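Local coordinates for protein putative 4-amino-4-deoxychorismate lyase (Thermus thermophilus, PDB 2ZGI) that probably acts as a pyridoxal-phosphate-dependent lyase of the class-IV aminotransferase family, perhaps on 4-amino-4-deoxychorismate, at residues V109-T114 with G211-A216; S161-L166 with S218-L223; L173-G178 with T184-A189. One frame throughout, in Å; residues are numbered along the deposited sequence.

Interaction 1. Residues V109-T114 with G211-A216; sequences VRVRLT and GHLLLA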
# COMPACT_ATOMS: atom_id res chain seq x y z
N VAL D 109 13.69 -10.89 -24.40
CA VAL D 109 13.97 -9.62 -23.75
C VAL D 109 13.90 -9.76 -22.22
O VAL D 109 13.40 -10.76 -21.70
CB VAL D 109 12.96 -8.52 -24.20
CG1 VAL D 109 13.02 -8.31 -25.73
CG2 VAL D 109 11.54 -8.86 -23.74
N ARG D 110 14.43 -8.75 -21.52
CA ARG D 110 14.32 -8.59 -20.06
C ARG D 110 13.09 -7.75 -19.71
O ARG D 110 12.79 -6.78 -20.41
CB ARG D 110 15.57 -7.88 -19.51
CG ARG D 110 16.90 -8.66 -19.71
CD ARG D 110 18.06 -8.02 -18.92
NE ARG D 110 18.81 -7.00 -19.67
CZ ARG D 110 19.60 -6.06 -19.12
NH1 ARG D 110 19.75 -5.98 -17.80
NH2 ARG D 110 20.24 -5.19 -19.90
N VAL D 111 12.38 -8.14 -18.64
CA VAL D 111 11.40 -7.25 -18.01
C VAL D 111 11.87 -6.77 -16.64
O VAL D 111 12.73 -7.39 -16.01
CB VAL D 111 9.96 -7.83 -17.87
CG1 VAL D 111 9.44 -8.30 -19.20
CG2 VAL D 111 9.89 -8.97 -16.80
N ARG D 112 11.28 -5.69 -16.19
CA ARG D 112 11.46 -5.20 -14.86
C ARG D 112 10.06 -5.08 -14.23
O ARG D 112 9.16 -4.42 -14.78
CB ARG D 112 12.13 -3.84 -14.93
CG ARG D 112 11.96 -3.00 -13.70
CD ARG D 112 13.04 -3.32 -12.66
NE ARG D 112 13.13 -2.28 -11.64
CZ ARG D 112 14.02 -2.29 -10.65
NH1 ARG D 112 14.93 -3.25 -10.57
NH2 ARG D 112 14.01 -1.32 -9.75
N LEU D 113 9.88 -5.73 -13.09
CA LEU D 113 8.66 -5.49 -12.31
C LEU D 113 8.80 -4.16 -11.57
O LEU D 113 9.78 -3.95 -10.84
CB LEU D 113 8.44 -6.64 -11.31
CG LEU D 113 7.34 -6.45 -10.27
CD1 LEU D 113 6.00 -6.32 -10.95
CD2 LEU D 113 7.34 -7.62 -9.26
N THR D 114 7.84 -3.25 -11.76
CA THR D 114 7.94 -1.96 -11.08
C THR D 114 6.94 -1.90 -9.93
O THR D 114 6.13 -2.80 -9.78
CB THR D 114 7.72 -0.77 -12.05
OG1 THR D 114 6.31 -0.57 -12.28
CG2 THR D 114 8.45 -1.01 -13.39
N GLY D 211 7.43 -19.99 -14.74
CA GLY D 211 7.35 -20.46 -16.11
C GLY D 211 7.94 -19.42 -17.04
O GLY D 211 8.79 -18.63 -16.63
N HIS D 212 7.45 -19.42 -18.27
CA HIS D 212 7.95 -18.50 -19.28
C HIS D 212 6.99 -17.34 -19.47
O HIS D 212 5.83 -17.54 -19.82
CB HIS D 212 8.19 -19.24 -20.60
CG HIS D 212 9.20 -20.33 -20.49
ND1 HIS D 212 10.56 -20.11 -20.58
CD2 HIS D 212 9.05 -21.66 -20.24
CE1 HIS D 212 11.20 -21.25 -20.43
NE2 HIS D 212 10.31 -22.21 -20.23
N LEU D 213 7.48 -16.14 -19.19
CA LEU D 213 6.74 -14.91 -19.50
C LEU D 213 6.88 -14.56 -20.98
O LEU D 213 7.91 -14.84 -21.61
CB LEU D 213 7.22 -13.73 -18.66
CG LEU D 213 6.62 -13.54 -17.25
CD1 LEU D 213 7.21 -12.29 -16.59
CD2 LEU D 213 5.07 -13.47 -17.28
N LEU D 214 5.82 -13.98 -21.53
CA LEU D 214 5.85 -13.43 -22.87
C LEU D 214 5.04 -12.12 -22.88
O LEU D 214 4.24 -11.87 -21.96
CB LEU D 214 5.29 -14.41 -23.92
CG LEU D 214 5.97 -15.78 -24.14
CD1 LEU D 214 5.21 -16.83 -23.35
CD2 LEU D 214 5.99 -16.16 -25.62
N LEU D 215 5.28 -11.32 -23.92
CA LEU D 215 4.67 -10.01 -24.09
C LEU D 215 3.97 -9.92 -25.44
O LEU D 215 4.58 -10.22 -26.46
CB LEU D 215 5.74 -8.92 -24.00
CG LEU D 215 6.55 -8.82 -22.69
CD1 LEU D 215 7.66 -7.79 -22.87
CD2 LEU D 215 5.65 -8.47 -21.49
N ALA D 216 2.71 -9.53 -25.43
CA ALA D 216 1.94 -9.39 -26.66
C ALA D 216 1.54 -7.93 -26.82
O ALA D 216 1.16 -7.30 -25.86
CB ALA D 216 0.71 -10.26 -26.59

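Interaction 2. Residues S161-L166 with S218-L223; sequences SRTSPL and SGVGLL. With PLP (pyridoxal-5'-phosphate), chain P.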
# COMPACT_ATOMS: atom_id res chain seq x y z
N SER D 161 3.85 -1.78 -19.73
CA SER D 161 3.59 -0.37 -20.12
C SER D 161 2.91 -0.23 -21.51
O SER D 161 2.07 0.65 -21.71
CB SER D 161 4.88 0.46 -20.07
OG SER D 161 5.62 0.29 -21.28
N ARG D 162 3.25 -1.11 -22.45
CA ARG D 162 2.61 -1.10 -23.77
C ARG D 162 2.42 -2.49 -24.36
O ARG D 162 2.06 -2.63 -25.53
CB ARG D 162 3.36 -0.19 -24.76
CG ARG D 162 4.86 -0.16 -24.59
CD ARG D 162 5.55 -1.36 -25.24
NE ARG D 162 6.87 -0.96 -25.77
CZ ARG D 162 8.04 -1.17 -25.15
NH1 ARG D 162 8.10 -1.79 -23.97
NH2 ARG D 162 9.15 -0.74 -25.73
N THR D 163 2.67 -3.51 -23.54
CA THR D 163 2.44 -4.89 -23.94
C THR D 163 1.64 -5.62 -22.86
O THR D 163 1.57 -5.16 -21.72
CB THR D 163 3.76 -5.66 -24.21
OG1 THR D 163 4.57 -5.65 -23.02
CG2 THR D 163 4.53 -5.03 -25.42
N SER D 164 1.04 -6.74 -23.24
CA SER D 164 0.18 -7.53 -22.36
C SER D 164 0.96 -8.77 -21.92
O SER D 164 1.43 -9.54 -22.77
CB SER D 164 -1.07 -7.98 -23.11
OG SER D 164 -1.81 -6.88 -23.61
N PRO D 165 1.12 -8.98 -20.61
CA PRO D 165 1.95 -10.12 -20.23
C PRO D 165 1.19 -11.46 -20.21
O PRO D 165 -0.00 -11.51 -19.85
CB PRO D 165 2.48 -9.72 -18.85
CG PRO D 165 1.46 -8.80 -18.32
CD PRO D 165 0.85 -8.08 -19.47
N LEU D 166 1.88 -12.51 -20.64
CA LEU D 166 1.35 -13.87 -20.61
C LEU D 166 2.34 -14.78 -19.90
O LEU D 166 3.55 -14.54 -19.95
CB LEU D 166 1.15 -14.42 -22.02
CG LEU D 166 0.12 -13.82 -22.99
CD1 LEU D 166 0.69 -12.67 -23.80
CD2 LEU D 166 -0.29 -14.91 -23.94
N SER D 218 0.33 -4.77 -30.24
CA SER D 218 0.18 -4.43 -31.67
C SER D 218 1.48 -3.98 -32.32
O SER D 218 1.65 -4.17 -33.53
CB SER D 218 -0.86 -3.34 -31.84
OG SER D 218 -2.13 -3.89 -31.55
N GLY D 219 2.37 -3.42 -31.51
CA GLY D 219 3.67 -2.95 -31.96
C GLY D 219 4.83 -3.94 -31.92
O GLY D 219 5.91 -3.62 -32.45
N VAL D 220 4.64 -5.10 -31.29
CA VAL D 220 5.73 -6.07 -31.20
C VAL D 220 5.37 -7.48 -31.69
O VAL D 220 6.27 -8.30 -31.90
CB VAL D 220 6.30 -6.20 -29.72
CG1 VAL D 220 7.11 -4.98 -29.36
CG2 VAL D 220 5.22 -6.42 -28.73
N GLY D 221 4.08 -7.78 -31.82
CA GLY D 221 3.67 -9.17 -31.99
C GLY D 221 3.70 -9.94 -30.68
O GLY D 221 3.06 -9.54 -29.70
N LEU D 222 4.43 -11.05 -30.66
CA LEU D 222 4.58 -11.86 -29.44
C LEU D 222 6.05 -12.05 -29.16
O LEU D 222 6.79 -12.66 -29.97
CB LEU D 222 3.88 -13.21 -29.59
CG LEU D 222 3.97 -14.19 -28.41
CD1 LEU D 222 3.34 -13.64 -27.11
CD2 LEU D 222 3.37 -15.54 -28.79
N LEU D 223 6.48 -11.49 -28.04
CA LEU D 223 7.88 -11.41 -27.72
C LEU D 223 8.13 -12.21 -26.44
O LEU D 223 7.44 -11.98 -25.42
CB LEU D 223 8.22 -9.93 -27.55
CG LEU D 223 9.61 -9.32 -27.52
CD1 LEU D 223 10.48 -9.62 -28.74
CD2 LEU D 223 9.36 -7.83 -27.41
N1 PLP P . -0.87 -2.81 -22.25
C2 PLP P . -1.08 -1.47 -22.31
C2A PLP P . -0.99 -0.67 -21.05
C3 PLP P . -1.36 -0.86 -23.53
O3 PLP P . -1.57 0.49 -23.54
C4 PLP P . -1.45 -1.64 -24.69
C4A PLP P . -1.80 -1.07 -26.04
C5 PLP P . -1.26 -3.02 -24.59
C6 PLP P . -0.97 -3.57 -23.34
C5A PLP P . -1.31 -3.94 -25.80
O4P PLP P . -2.59 -4.04 -26.43
P PLP P . -2.79 -4.50 -27.95
O1P PLP P . -2.32 -5.93 -28.05
O2P PLP P . -1.95 -3.62 -28.86
O3P PLP P . -4.26 -4.26 -28.07
O HOH W 1 3.08 -3.30 -28.70
O HOH W 2 0.68 -2.07 -28.34

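Interaction 3. Residues L173-G178 with T184-A189; sequences LYLLEG and TREKVA. With PLP (pyridoxal-5'-phosphate), chain P.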
# COMPACT_ATOMS: atom_id res chain seq x y z
N LEU D 173 -1.21 -21.78 -21.23
CA LEU D 173 -0.93 -20.36 -21.37
C LEU D 173 -1.93 -19.58 -20.53
O LEU D 173 -3.15 -19.69 -20.73
CB LEU D 173 -1.05 -19.95 -22.84
CG LEU D 173 -0.73 -18.51 -23.26
CD1 LEU D 173 0.77 -18.25 -23.32
CD2 LEU D 173 -1.39 -18.24 -24.60
N TYR D 174 -1.41 -18.80 -19.60
CA TYR D 174 -2.22 -17.93 -18.75
C TYR D 174 -2.20 -16.49 -19.23
O TYR D 174 -1.14 -15.93 -19.51
CB TYR D 174 -1.70 -17.98 -17.32
CG TYR D 174 -1.68 -19.38 -16.77
CD1 TYR D 174 -2.81 -19.94 -16.18
CD2 TYR D 174 -0.52 -20.16 -16.87
CE1 TYR D 174 -2.79 -21.24 -15.67
CE2 TYR D 174 -0.49 -21.47 -16.36
CZ TYR D 174 -1.63 -22.00 -15.77
OH TYR D 174 -1.60 -23.29 -15.27
N LEU D 175 -3.39 -15.90 -19.32
CA LEU D 175 -3.50 -14.47 -19.56
C LEU D 175 -3.71 -13.77 -18.23
O LEU D 175 -4.63 -14.11 -17.45
CB LEU D 175 -4.64 -14.15 -20.54
CG LEU D 175 -4.84 -15.04 -21.78
CD1 LEU D 175 -5.75 -14.32 -22.77
CD2 LEU D 175 -3.53 -15.47 -22.46
N LEU D 176 -2.84 -12.80 -17.95
CA LEU D 176 -2.83 -12.16 -16.64
C LEU D 176 -3.94 -11.12 -16.62
O LEU D 176 -3.95 -10.22 -17.46
CB LEU D 176 -1.47 -11.50 -16.36
CG LEU D 176 -0.36 -12.34 -15.71
CD1 LEU D 176 -0.08 -13.63 -16.46
CD2 LEU D 176 0.92 -11.52 -15.61
N GLU D 177 -4.88 -11.25 -15.67
CA GLU D 177 -6.00 -10.32 -15.59
C GLU D 177 -5.63 -9.03 -14.88
O GLU D 177 -4.57 -8.94 -14.27
CB GLU D 177 -7.20 -10.95 -14.87
CG GLU D 177 -7.68 -12.21 -15.51
CD GLU D 177 -8.78 -12.89 -14.71
OE1 GLU D 177 -8.96 -12.60 -13.51
OE2 GLU D 177 -9.49 -13.72 -15.32
N GLY D 178 -6.53 -8.05 -14.98
CA GLY D 178 -6.44 -6.79 -14.25
C GLY D 178 -5.91 -5.57 -15.00
O GLY D 178 -5.85 -4.50 -14.44
N THR D 184 -3.90 -8.21 -29.20
CA THR D 184 -2.89 -9.20 -29.57
C THR D 184 -2.97 -10.41 -28.66
O THR D 184 -2.99 -11.54 -29.15
CB THR D 184 -1.45 -8.61 -29.58
OG1 THR D 184 -1.44 -7.42 -30.37
CG2 THR D 184 -0.49 -9.59 -30.19
N ARG D 185 -3.09 -10.18 -27.36
CA ARG D 185 -3.17 -11.28 -26.41
C ARG D 185 -4.32 -12.26 -26.74
O ARG D 185 -4.12 -13.48 -26.81
CB ARG D 185 -3.35 -10.74 -24.99
CG ARG D 185 -3.21 -11.84 -23.97
CD ARG D 185 -2.73 -11.32 -22.63
NE ARG D 185 -3.65 -10.34 -22.06
CZ ARG D 185 -3.48 -9.80 -20.86
NH1 ARG D 185 -2.43 -10.17 -20.12
NH2 ARG D 185 -4.37 -8.92 -20.41
N GLU D 186 -5.50 -11.70 -26.96
CA GLU D 186 -6.66 -12.51 -27.39
C GLU D 186 -6.40 -13.33 -28.66
O GLU D 186 -6.79 -14.49 -28.76
CB GLU D 186 -7.90 -11.63 -27.51
CG GLU D 186 -8.35 -11.06 -26.15
CD GLU D 186 -8.67 -12.14 -25.12
OE1 GLU D 186 -9.20 -13.23 -25.50
OE2 GLU D 186 -8.37 -11.90 -23.93
N LYS D 187 -5.71 -12.73 -29.61
CA LYS D 187 -5.31 -13.43 -30.82
C LYS D 187 -4.31 -14.53 -30.48
O LYS D 187 -4.40 -15.63 -31.01
CB LYS D 187 -4.73 -12.47 -31.86
CG LYS D 187 -5.68 -11.35 -32.33
CD LYS D 187 -7.09 -11.83 -32.64
CE LYS D 187 -7.81 -10.80 -33.50
NZ LYS D 187 -8.85 -11.40 -34.35
N VAL D 188 -3.36 -14.23 -29.59
CA VAL D 188 -2.37 -15.24 -29.20
C VAL D 188 -3.06 -16.43 -28.52
O VAL D 188 -2.76 -17.59 -28.84
CB VAL D 188 -1.21 -14.66 -28.37
CG1 VAL D 188 -0.35 -15.78 -27.81
CG2 VAL D 188 -0.33 -13.74 -29.24
N ALA D 189 -3.99 -16.14 -27.62
CA ALA D 189 -4.81 -17.15 -26.95
C ALA D 189 -5.49 -18.06 -27.99
O ALA D 189 -5.34 -19.29 -27.96
CB ALA D 189 -5.85 -16.47 -26.07
N1 PLP P . -0.87 -2.81 -22.25
C2 PLP P . -1.08 -1.47 -22.31
C2A PLP P . -0.99 -0.67 -21.05
C3 PLP P . -1.36 -0.86 -23.53
O3 PLP P . -1.57 0.49 -23.54
C4 PLP P . -1.45 -1.64 -24.69
C4A PLP P . -1.80 -1.07 -26.04
C5 PLP P . -1.26 -3.02 -24.59
C6 PLP P . -0.97 -3.57 -23.34
C5A PLP P . -1.31 -3.94 -25.80
O4P PLP P . -2.59 -4.04 -26.43
P PLP P . -2.79 -4.50 -27.95
O1P PLP P . -2.32 -5.93 -28.05
O2P PLP P . -1.95 -3.62 -28.86
O3P PLP P . -4.26 -4.26 -28.07
O HOH W 3 -5.23 -7.83 -18.14

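Interaction 1. Residues V109-T114 with G211-A216
Leu215 sets one methyl against two valines of the 109-114 segment, an example of how a single branched side chain can serve two partners. Its CD1 lies 4.1 Å from Val109 CG2, and the same Leu215 CD1 is 4.1 Å from Val111 CG1. The two encounters differ in direction: Leu215 meets Val109 at a slant, whereas it and Val111 run past each other in opposite senses. With CG beside the backbone N (chi1 -60°) and the rest of the chain extended (chi2 174°), Leu215 brings CD1 within reach of both valines. The other methyl of Val111 meets a different leucine, Val111 CG2 standing 4.3 Å from Leu213 CD1.

The closest alpha carbons, Val109 CA and Leu214 CA, are still 9.0 Å apart, a spacing for side-chain packing and not for strand pairing. Strand 111-117 is an outer strand of a three-stranded mixed sheet, and strand 212-217 is an inner strand of a five-stranded one; two sheets packed in this way fit the pseudobarrel of the larger domain in fold-type IV pyridoxal enzymes.

Polar links leave the apolar patch for other neighbours. Backbone hydrogen bonds from Val109 to Pro224 and Arg226 join the two sheets at this edge, and others tie Arg112 to Glu147 and Leu149 on the adjoining strand. On helix 131-142, Glu139 takes a salt bridge from Arg112 NE.

Interaction 2. Residues S161-L166 with S218-L223
Val220 and Thr163 meet methyl to methyl, Val220 CG2 lying 3.7 Å from Thr163 CG2, with the two side chains crossing at about a right angle. Val220 belongs, with Gly221, to a classic beta bulge, an irregularity in the chain that leads away from strand 212-217. The Thr163 torsion (chi1 59°) divides the labour of its branches: CG2 lies beside the backbone N and faces Val220, while OG1 takes the place between N and the carbonyl carbon and hydrogen-bonds to Glu147. Further along, Leu222 adds a looser apolar contact, its CD1 4.3 Å from Leu166 CD1. With CG anti to the backbone N (chi1 179°), the end of Leu222 comes nearer to the strand than its first bond would suggest.

Beside this packing both segments line the cofactor site. The backbone around Arg162 and Thr163 lies against one face of the pyridine ring, Arg162 O being 3.5 Å from PLP C5. Ser218 grips the phosphate twice, through N at 2.9 Å and OG at 2.7 Å from PLP O2P. A water links the two sides, giving hydrogen bonds to Arg162 O at 3.2 Å and to PLP O2P at 3.1 Å. Thus one phosphate oxygen collects three donors, an arrangement that would be expected to stabilise its negative charge, while the methyl contacts lie alongside the polar grip.

Interaction 3. Residues L173-G178 with T184-A189
Leu175 faces the helix that carries Arg185, Glu186 and Ala189, and touches all three. Strand 173-176 and helix 184-189 run nearly antiparallel, at 162° with axes 9.9 Å apart, as the first two elements of a beta-alpha-beta unit completed by strand 198-202.

Thr184, in the first turn of the helix, turns to the cofactor: its N donates to PLP O1P at 3.0 Å (154° at the hydrogen), and its hydroxyl binds the same oxygen. Arg185 slides past Leu175 in the opposite direction, Arg185 CG 3.7 Å from Leu175 CD1. A bend in its chain (chi3 60°) lays one face of the guanidinium over Leu175 CB. Its NH1 hydrogen-bonds to Pro165 O; at the edge, in plane, a water lies 2.7 Å from Arg185 NH2 and donates to Leu176 O at 2.8 Å. Glu186 starts off away from the strand, yet its bent chain returns OE2 to 3.8 Å from Leu175 CD1, where the carboxylate is paired with Arg201. Val188 meets Leu173 crosswise, Val188 CG1 4.2 Å from Leu173 CD2. Last, Ala189 CB sits 3.9 Å from Leu175 CD1.

The chemistry separates along the helix. Its N-terminal end, where Ile183 N also binds the cofactor, would be expected to stabilise the phosphate charge; the following turn rests on leucines, with Arg185 NH1 held by Pro165 O and NH2 by a water.

Followed from the N terminus, the chain opens interaction 1 at 109-114, then interaction 2 at 161-166, before strand 172-176 begins. Interaction 3 closes first and most locally, joining neighbouring strand and helix, and so lies wholly within the loops of both others. Interaction 1 closes at 211-216 and interaction 2 only at 218-223, so these two cross. All three reach the five-stranded sheet, in which strands 172-176, 164-169 and 212-217 are successive neighbours; Ala216 O and Ser164 N probably share a hydrogen bond there. Interaction 1 ties this sheet to the three-stranded one, whereas interactions 2 and 3 bring a loop and a helix end to the same pyridoxal phosphate.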